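Local coordinates for nicotinate-nucleotide pyrophosphorylase (PDB 3TQV), which probably converts quinolinate and phosphoribosyl pyrophosphate into nicotinate mononucleotide, carbon dioxide and diphosphate, a step on the route to NAD, at residues B[113-118]-B[279-284]. Residues are numbered along the deposited sequence; the frame is centred on the assembly and turned at random.
Sequences FIQMLS and IDLSLQ
Gln115 and Ile279 join the long helix 100-130 to the chain's C-terminal return in the open sandwich domain of a quinolinate phosphoribosyltransferase: having left the alpha/beta barrel, the chain comes back to place strand 281-285 beside strand 45-52, at the edge of the four-stranded antiparallel sheet that this helix packs against. Their CA atoms are 4.7 Å apart, close enough for one backbone hydrogen bond, from Ile279 N to Gln115 O (3.2 Å). Its N-H...O angle of 162° makes it nearly straight, while the donor is tilted 21° from the carbonyl plane.

The Gln115 side chain can be traced outward from there. CB lies 3.9 Å from Ile279 O, and CG approaches the same oxygen to 3.3 Å. CG also reaches Leu281 CD1 at 4.2 Å, the two side chains meeting at a slant. With CG anti to the carbonyl carbon (chi1 -85°) and the chain extended beyond it, the amide is carried away from Ile279 O; its OE1 accepts a hydrogen bond from Asn112 ND2, one turn back. Lys143 of the second subunit also packs on this glutamine.

Carbon packing beside this bond comes from Leu281 and from Ile279 itself. Leu281 points toward the helix and applies a single methyl, CD1, to its backbone and flank, 3.7 Å from Gln115 N, its side chain crossing that of Ile114 at about a right angle. Ile279 instead lays CG1 against Ser118 CB, at 3.9 Å, while Ser118 OG turns to Cys59 N. Met56 of strand 56-57 touches Ser118, Ile279 and Leu281, covering this part of the buried joint. The nearest carbon pair is Leu281 CD1 to Ile114 CB, at 3.5 Å.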
ATOM      1  N   PHE B 113       1.129   2.453 -10.311  1.00 23.29           N
ATOM      2  CA  PHE B 113       2.160   1.453 -10.059  1.00 24.33           C
ATOM      3  C   PHE B 113       3.535   2.071  -9.795  1.00 25.14           C
ATOM      4  O   PHE B 113       4.264   1.631  -8.899  1.00 25.27           O
ATOM      5  CB  PHE B 113       2.245   0.437 -11.193  1.00 20.90           C
ATOM      6  CG  PHE B 113       1.252  -0.682 -11.080  1.00 20.88           C
ATOM      7  CD1 PHE B 113       0.103  -0.681 -11.845  1.00 17.00           C
ATOM      8  CD2 PHE B 113       1.481  -1.741 -10.225  1.00 21.33           C
ATOM      9  CE1 PHE B 113      -0.787  -1.710 -11.768  1.00 20.42           C
ATOM     10  CE2 PHE B 113       0.583  -2.784 -10.145  1.00 15.16           C
ATOM     11  CZ  PHE B 113      -0.552  -2.769 -10.912  1.00 19.65           C
ATOM     12  N   ILE B 114       3.890   3.091 -10.563  1.00 16.53           N
ATOM     13  CA  ILE B 114       5.177   3.736 -10.352  1.00 16.79           C
ATOM     14  C   ILE B 114       5.172   4.446  -9.001  1.00 12.78           C
ATOM     15  O   ILE B 114       6.108   4.295  -8.225  1.00 11.58           O
ATOM     16  CB  ILE B 114       5.537   4.726 -11.488  1.00 11.68           C
ATOM     17  CG1 ILE B 114       5.141   4.155 -12.842  1.00 12.84           C
ATOM     18  CG2 ILE B 114       7.014   5.015 -11.492  1.00 10.12           C
ATOM     19  CD1 ILE B 114       5.591   2.749 -13.050  1.00 21.12           C
ATOM     20  N   GLN B 115       4.116   5.207  -8.720  1.00 26.11           N
ATOM     21  CA  GLN B 115       3.981   5.922  -7.445  1.00 24.06           C
ATOM     22  C   GLN B 115       4.343   5.036  -6.288  1.00 24.37           C
ATOM     23  O   GLN B 115       5.076   5.418  -5.379  1.00 24.84           O
ATOM     24  CB  GLN B 115       2.526   6.269  -7.194  1.00 26.28           C
ATOM     25  CG  GLN B 115       2.036   7.512  -7.817  1.00 29.14           C
ATOM     26  CD  GLN B 115       0.555   7.636  -7.624  1.00 29.54           C
ATOM     27  OE1 GLN B 115      -0.077   6.793  -6.974  1.00 25.54           O
ATOM     28  NE2 GLN B 115      -0.018   8.682  -8.190  1.00 31.53           N
HETATM   29  N   MSE B 116       3.754   3.854  -6.325  1.00 24.81           N
HETATM   30  CA  MSE B 116       3.777   2.947  -5.214  1.00 23.89           C
HETATM   31  C   MSE B 116       5.145   2.305  -5.083  1.00 26.94           C
HETATM   32  O   MSE B 116       5.821   2.455  -4.061  1.00 26.74           O
HETATM   33  CB  MSE B 116       2.715   1.883  -5.426  1.00 24.80           C
HETATM   34  CG  MSE B 116       2.518   0.998  -4.232  1.00 23.39           C
HETATM   35 SE   MSE B 116       1.713  -0.665  -4.773  1.00 23.00          SE
HETATM   36  CE  MSE B 116       2.093  -1.687  -3.159  1.00 22.07           C
ATOM     37  N   LEU B 117       5.548   1.602  -6.136  1.00 23.99           N
ATOM     38  CA  LEU B 117       6.785   0.838  -6.122  1.00 26.39           C
ATOM     39  C   LEU B 117       8.001   1.733  -6.007  1.00 22.97           C
ATOM     40  O   LEU B 117       8.960   1.396  -5.316  1.00 22.84           O
ATOM     41  CB  LEU B 117       6.876  -0.051  -7.363  1.00 28.54           C
ATOM     42  CG  LEU B 117       5.707  -1.044  -7.423  1.00 26.12           C
ATOM     43  CD1 LEU B 117       5.651  -1.783  -8.754  1.00 25.94           C
ATOM     44  CD2 LEU B 117       5.762  -2.017  -6.248  1.00 21.05           C
ATOM     45  N   SER B 118       7.963   2.879  -6.673  1.00 15.39           N
ATOM     46  CA  SER B 118       9.064   3.822  -6.565  1.00 12.70           C
ATOM     47  C   SER B 118       9.039   4.363  -5.154  1.00 11.07           C
ATOM     48  O   SER B 118      10.076   4.701  -4.583  1.00 13.76           O
ATOM     49  CB  SER B 118       8.913   4.962  -7.565  1.00 11.94           C
ATOM     50  OG  SER B 118       8.870   4.477  -8.888  1.00 10.80           O
ATOM     51  N   ILE B 279       5.463   8.449  -4.482  1.00 17.32           N
ATOM     52  CA  ILE B 279       6.152   9.481  -5.221  1.00 15.60           C
ATOM     53  C   ILE B 279       5.159  10.277  -6.046  1.00 14.50           C
ATOM     54  O   ILE B 279       4.256   9.708  -6.667  1.00 13.50           O
ATOM     55  CB  ILE B 279       7.195   8.876  -6.179  1.00 14.79           C
ATOM     56  CG1 ILE B 279       8.274   8.127  -5.380  1.00 20.15           C
ATOM     57  CG2 ILE B 279       7.777   9.954  -7.077  1.00 14.56           C
ATOM     58  CD1 ILE B 279       8.698   8.823  -4.065  1.00 15.58           C
ATOM     59  N   ASP B 280       5.340  11.593  -6.057  1.00 15.50           N
ATOM     60  CA  ASP B 280       4.483  12.475  -6.830  1.00 16.37           C
ATOM     61  C   ASP B 280       4.882  12.527  -8.312  1.00 19.62           C
ATOM     62  O   ASP B 280       6.010  12.921  -8.691  1.00 19.35           O
ATOM     63  CB  ASP B 280       4.470  13.872  -6.209  1.00 11.39           C
ATOM     64  CG  ASP B 280       3.491  14.794  -6.876  1.00 20.18           C
ATOM     65  OD1 ASP B 280       2.518  14.309  -7.490  1.00 26.65           O
ATOM     66  OD2 ASP B 280       3.698  16.015  -6.781  1.00 22.20           O
ATOM     67  N   LEU B 281       3.937  12.116  -9.148  1.00  9.41           N
ATOM     68  CA  LEU B 281       4.168  11.955 -10.566  1.00 12.28           C
ATOM     69  C   LEU B 281       3.168  12.795 -11.301  1.00 16.65           C
ATOM     70  O   LEU B 281       2.219  13.281 -10.707  1.00 13.83           O
ATOM     71  CB  LEU B 281       3.971  10.494 -10.968  1.00 13.49           C
ATOM     72  CG  LEU B 281       4.926   9.521 -10.296  1.00 13.81           C
ATOM     73  CD1 LEU B 281       4.774   8.136 -10.900  1.00 11.33           C
ATOM     74  CD2 LEU B 281       6.350  10.035 -10.432  1.00 13.57           C
ATOM     75  N   SER B 282       3.378  12.963 -12.597  1.00 21.00           N
ATOM     76  CA  SER B 282       2.404  13.626 -13.440  1.00 24.17           C
ATOM     77  C   SER B 282       2.594  13.163 -14.899  1.00 24.03           C
ATOM     78  O   SER B 282       3.715  13.052 -15.384  1.00 23.63           O
ATOM     79  CB  SER B 282       2.539  15.144 -13.289  1.00 18.92           C
ATOM     80  OG  SER B 282       1.624  15.822 -14.120  1.00 22.62           O
ATOM     81  N   LEU B 283       1.505  12.850 -15.588  1.00 31.02           N
ATOM     82  CA  LEU B 283       1.604  12.582 -17.016  1.00 28.04           C
ATOM     83  C   LEU B 283       1.217  13.840 -17.803  1.00 31.36           C
ATOM     84  O   LEU B 283       0.082  14.310 -17.728  1.00 29.79           O
ATOM     85  CB  LEU B 283       0.709  11.409 -17.419  1.00 21.28           C
ATOM     86  CG  LEU B 283       0.813  10.969 -18.889  1.00 27.23           C
ATOM     87  CD1 LEU B 283       2.116  10.248 -19.119  1.00 25.36           C
ATOM     88  CD2 LEU B 283      -0.348  10.074 -19.284  1.00 19.38           C
ATOM     89  N   GLN B 284       2.159  14.404 -18.537  1.00 19.42           N
ATOM     90  CA  GLN B 284       1.829  15.545 -19.381  1.00 23.36           C
ATOM     91  C   GLN B 284       1.485  15.055 -20.794  1.00 22.46           C
ATOM     92  O   GLN B 284       2.331  14.505 -21.513  1.00 19.42           O
ATOM     93  CB  GLN B 284       2.952  16.602 -19.372  1.00 21.26           C
ATOM     94  CG  GLN B 284       3.300  17.135 -17.971  1.00 23.18           C
ATOM     95  CD  GLN B 284       2.186  17.986 -17.359  1.00 26.48           C
ATOM     96  OE1 GLN B 284       1.659  18.893 -18.009  1.00 26.50           O
ATOM     97  NE2 GLN B 284       1.827  17.703 -16.109  1.00 32.46           N
TER